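2-nitrobenzoate nitroreductase (Pseudomonas fluorescens, PDB 4Z85) acts as a nitroreductase on 2-nitrobenzoate, probably with FMN as the redox cofactor. Local coordinates at residues T2-M6 and S7-N11; N90-D93 and E94-E98. All coordinates share one frame; numbering follows the deposited sequence.

In the fold
Both contacts are local and join a strand to the following helix, yet lie with centres about 34 Å and nearest atoms about 24 Å apart. Contact 1 is peripheral, its centre about 28 Å from that of the chain: two of its six touching residues are buried and three exposed, and strand 3-5 pairs with the second subunit ahead of helix 11-21. Contact 2 is more central, about 11 Å from the chain centre, with four of seven buried and two exposed, where barrel strand 86-90 gives way to helix 94-103. Methyl groups packed round a turn dominate contact 1, whereas contact 2 combines a carboxylate, a water-bridged arginine and a buried isoleucine. Both touch the second subunit.

Contact 1 of 2, residues T2-M6 and S7-N11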
loop_
_atom_site.group_PDB
_atom_site.type_symbol
_atom_site.label_atom_id
_atom_site.label_comp_id
_atom_site.label_asym_id
_atom_site.label_seq_id
_atom_site.Cartn_x
_atom_site.Cartn_y
_atom_site.Cartn_z
ATOM N N THR A 2 -14.321 -20.395 -2.684
ATOM C CA THR A 2 -13.124 -21.227 -2.767
ATOM C C THR A 2 -12.126 -20.854 -1.672
ATOM O O THR A 2 -11.854 -19.672 -1.452
ATOM C CB THR A 2 -12.450 -21.098 -4.150
ATOM O OG1 THR A 2 -13.383 -21.472 -5.170
ATOM C CG2 THR A 2 -11.214 -21.985 -4.249
ATOM N N HIS A 3 -11.602 -21.862 -0.978
ATOM C CA HIS A 3 -10.567 -21.660 0.036
ATOM C C HIS A 3 -9.243 -22.281 -0.395
ATOM O O HIS A 3 -9.209 -23.404 -0.900
ATOM C CB HIS A 3 -10.981 -22.263 1.381
ATOM C CG HIS A 3 -11.889 -21.395 2.193
ATOM N ND1 HIS A 3 -13.239 -21.285 1.940
ATOM C CD2 HIS A 3 -11.641 -20.598 3.259
ATOM C CE1 HIS A 3 -13.787 -20.465 2.819
ATOM N NE2 HIS A 3 -12.836 -20.029 3.629
ATOM N N ILE A 4 -8.150 -21.551 -0.191
ATOM C CA ILE A 4 -6.820 -22.080 -0.463
ATOM C C ILE A 4 -5.895 -21.841 0.720
ATOM O O ILE A 4 -5.685 -20.697 1.118
ATOM C CB ILE A 4 -6.192 -21.439 -1.707
ATOM C CG1 ILE A 4 -7.029 -21.735 -2.957
ATOM C CG2 ILE A 4 -4.765 -21.915 -1.871
ATOM C CD1 ILE A 4 -6.423 -21.191 -4.228
ATOM N N ALA A 5 -5.343 -22.917 1.282
ATOM C CA ALA A 5 -4.386 -22.796 2.380
ATOM C C ALA A 5 -2.998 -22.428 1.854
ATOM O O ALA A 5 -2.591 -22.873 0.784
ATOM C CB ALA A 5 -4.320 -24.100 3.187
ATOM N N MET A 6 -2.267 -21.608 2.605
ATOM C CA MET A 6 -0.945 -21.177 2.171
ATOM C C MET A 6 0.113 -22.277 2.358
ATOM O O MET A 6 1.161 -22.271 1.706
ATOM C CB MET A 6 -0.518 -19.912 2.933
ATOM C CG MET A 6 -1.378 -18.682 2.644
ATOM S SD MET A 6 -1.261 -18.112 0.934
ATOM C CE MET A 6 -2.759 -18.820 0.251
ATOM N N SER A 7 -0.176 -23.216 3.252
ATOM C CA SER A 7 0.783 -24.265 3.594
ATOM C C SER A 7 1.092 -25.176 2.400
ATOM O O SER A 7 2.183 -25.728 2.285
ATOM C CB SER A 7 0.257 -25.096 4.763
ATOM O OG SER A 7 -1.004 -25.668 4.456
ATOM N N GLY A 8 0.134 -25.319 1.497
ATOM C CA GLY A 8 0.341 -26.203 0.367
ATOM C C GLY A 8 1.204 -25.649 -0.758
ATOM O O GLY A 8 1.551 -26.385 -1.686
ATOM N N LEU A 9 1.600 -24.380 -0.666
ATOM C CA LEU A 9 2.114 -23.667 -1.836
ATOM C C LEU A 9 3.618 -23.421 -1.875
ATOM O O LEU A 9 4.286 -23.368 -0.841
ATOM C CB LEU A 9 1.401 -22.312 -1.941
ATOM C CG LEU A 9 -0.120 -22.378 -1.810
ATOM C CD1 LEU A 9 -0.726 -20.974 -1.910
ATOM C CD2 LEU A 9 -0.721 -23.294 -2.867
ATOM N N THR A 10 4.133 -23.245 -3.086
ATOM C CA THR A 10 5.503 -22.809 -3.293
ATOM C C THR A 10 5.571 -21.308 -3.047
ATOM O O THR A 10 4.533 -20.647 -2.988
ATOM C CB THR A 10 5.994 -23.106 -4.713
ATOM O OG1 THR A 10 5.311 -22.251 -5.644
ATOM C CG2 THR A 10 5.716 -24.567 -5.079
ATOM N N ASN A 11 6.781 -20.778 -2.926
ATOM C CA ASN A 11 6.954 -19.335 -2.783
ATOM C C ASN A 11 6.425 -18.569 -3.986
ATOM O O ASN A 11 5.885 -17.474 -3.840
ATOM C CB ASN A 11 8.420 -18.990 -2.549
ATOM C CG ASN A 11 8.812 -19.113 -1.092
ATOM O OD1 ASN A 11 7.953 -19.131 -0.209
ATOM N ND2 ASN A 11 10.111 -19.217 -0.832
#
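Leu9 has CG anti to its carbonyl carbon (chi1 -48°) and CD1 anti to CA, which sets CD1 beside the methyl end of Met6. Met6 also starts with CG anti to its carbonyl carbon, but its chain bends at chi2 and again at chi3 (100°), and CE thereby comes within 3.7 Å of Leu9 CD1. The same Leu9 CD1 meets the branch methyl of Ile4, with CG2 4.1 Å away; these two side chains cross at about a right angle. Leu9 also lies against backbone, its CG being 3.6 Å from Ala5 O.

The backbone is closed by Leu9 N donating to Met6 O, 3.2 Å apart with an angle of 159° at the hydrogen. With both Ser7 and Gly8 in right-handed helical backbone conformation at the corners, this is a type I beta turn. Cutting Leu9 back to an alanine is likely to leave Ile4 CG2 and Met6 CE without the methyl they share, and the bent methionine chain freer to turn.

Just after the turn, Thr10 is the N-cap of helix 11-21, and its backbone N is bound by Gln13 OE1. Met6 and Leu9 both rest on Leu17 of that helix. On the strand side, residues 3-5 pair antiparallel with a strand of the second subunit, and Leu175 of that subunit packs on Ile4.

Contact 2 of 2, residues N90-D93 and E94-E98; sequences NMVD and ERIAE
Asp93 and Arg95 lie side by side and point the same way, but their flat ends do not mate: the carboxylate and guanidinium planes are 57° apart. Asp93 OD2 is 4.0 Å from Arg95 NH1 and well out of the guanidinium plane, with no N-H aimed at it, so the pair is an attraction of opposite charges rather than a salt bridge. A water fills the role of intermediary. It sits at the guanidinium edge, in its plane, accepts from Arg95 NH1 at 2.7 Å and donates to Asp93 OD2 at 3.0 Å. Arg166 brings a second positive charge close to Arg95, which the nearby Asp93 carboxylate probably helps to offset.

The other oxygen serves the backbone. Asp93 CG lies between its backbone N and carbonyl carbon (chi1 69°), which turns OD1 back over the helix start to accept a weak bond from Arg95 N, 3.3 Å long and bent to 133°. Ile96 N donates to Asp93 O at 3.1 Å, a straighter bond.

Ile96 is buried, and its CD1 reaches to within 3.2 Å of Met91 O, a tight approach to a buried carbonyl oxygen that has no polar partner in the model, while Ile96 CG1 lies 4.2 Å from Val92 CG1, the two side chains crossing at a slant. Leu29 of strand 28-33 touches both Val92 and Ile96.

The arrangement is an aspartate N-cap, placed where the chain leaves barrel strand 86-90 for helix 94-103, in the flavin reductase-like domain.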
loop_
_atom_site.group_PDB
_atom_site.type_symbol
_atom_site.label_atom_id
_atom_site.label_comp_id
_atom_site.label_asym_id
_atom_site.label_seq_id
_atom_site.Cartn_x
_atom_site.Cartn_y
_atom_site.Cartn_z
ATOM N N ASN A 90 9.930 8.711 -5.606
ATOM C CA ASN A 90 9.265 9.393 -6.702
ATOM C C ASN A 90 7.950 8.709 -6.957
ATOM O O ASN A 90 7.924 7.490 -7.128
ATOM C CB ASN A 90 10.098 9.358 -7.986
ATOM C CG ASN A 90 11.465 9.971 -7.811
ATOM O OD1 ASN A 90 11.623 11.187 -7.944
ATOM N ND2 ASN A 90 12.457 9.142 -7.509
ATOM N N MET A 91 6.884 9.490 -6.965
ATOM C CA MET A 91 5.549 8.962 -7.237
ATOM C C MET A 91 5.386 8.832 -8.745
ATOM O O MET A 91 6.121 9.458 -9.517
ATOM C CB MET A 91 4.465 9.858 -6.637
ATOM C CG MET A 91 4.609 10.064 -5.130
ATOM S SD MET A 91 4.776 8.493 -4.241
ATOM C CE MET A 91 4.927 9.107 -2.578
ATOM N N VAL A 92 4.423 8.018 -9.163
ATOM C CA VAL A 92 4.380 7.559 -10.545
ATOM C C VAL A 92 3.053 7.895 -11.201
ATOM O O VAL A 92 2.014 7.411 -10.767
ATOM C CB VAL A 92 4.606 6.028 -10.636
ATOM C CG1 VAL A 92 4.514 5.559 -12.098
ATOM C CG2 VAL A 92 5.943 5.626 -9.994
ATOM N N ASP A 93 3.086 8.735 -12.236
ATOM C CA ASP A 93 1.907 8.945 -13.067
ATOM C C ASP A 93 2.254 8.698 -14.537
ATOM O O ASP A 93 3.307 8.155 -14.845
ATOM C CB ASP A 93 1.315 10.342 -12.851
ATOM C CG ASP A 93 2.194 11.475 -13.382
ATOM O OD1 ASP A 93 3.332 11.236 -13.823
ATOM O OD2 ASP A 93 1.718 12.629 -13.336
ATOM N N GLU A 94 1.341 9.066 -15.429
ATOM C CA GLU A 94 1.486 8.757 -16.846
ATOM C C GLU A 94 2.837 9.184 -17.424
ATOM O O GLU A 94 3.440 8.457 -18.226
ATOM C CB GLU A 94 0.350 9.428 -17.623
ATOM C CG GLU A 94 0.244 8.972 -19.049
ATOM C CD GLU A 94 -0.753 9.792 -19.846
ATOM O OE1 GLU A 94 -1.762 10.233 -19.257
ATOM O OE2 GLU A 94 -0.519 10.003 -21.059
ATOM N N ARG A 95 3.313 10.350 -16.998
ATOM C CA ARG A 95 4.526 10.944 -17.566
ATOM C C ARG A 95 5.777 10.083 -17.373
ATOM O O ARG A 95 6.711 10.140 -18.182
ATOM C CB ARG A 95 4.759 12.328 -16.962
ATOM C CG ARG A 95 5.917 13.102 -17.576
ATOM C CD ARG A 95 5.977 14.523 -17.040
ATOM N NE ARG A 95 4.856 15.332 -17.511
ATOM C CZ ARG A 95 3.821 15.688 -16.758
ATOM N NH1 ARG A 95 3.764 15.308 -15.491
ATOM N NH2 ARG A 95 2.843 16.422 -17.270
ATOM N N ILE A 96 5.813 9.290 -16.306
ATOM C CA ILE A 96 6.986 8.463 -16.067
ATOM C C ILE A 96 6.705 6.970 -15.963
ATOM O O ILE A 96 7.606 6.210 -15.657
ATOM C CB ILE A 96 7.732 8.904 -14.795
ATOM C CG1 ILE A 96 6.866 8.701 -13.545
ATOM C CG2 ILE A 96 8.160 10.364 -14.911
ATOM C CD1 ILE A 96 7.667 8.843 -12.246
ATOM N N ALA A 97 5.478 6.546 -16.252
ATOM C CA ALA A 97 5.102 5.145 -16.048
ATOM C C ALA A 97 5.955 4.150 -16.848
ATOM O O ALA A 97 6.426 3.133 -16.313
ATOM C CB ALA A 97 3.627 4.956 -16.390
ATOM N N GLU A 98 6.140 4.418 -18.141
ATOM C CA GLU A 98 6.897 3.467 -18.959
ATOM C C GLU A 98 8.346 3.306 -18.478
ATOM O O GLU A 98 8.844 2.187 -18.328
ATOM C CB GLU A 98 6.895 3.890 -20.433
ATOM C CG GLU A 98 7.667 2.923 -21.312
ATOM C CD GLU A 98 7.056 1.533 -21.321
ATOM O OE1 GLU A 98 7.780 0.553 -21.064
ATOM O OE2 GLU A 98 5.839 1.427 -21.587
HETATM O O HOH W 1 1.948 15.568 -13.511
#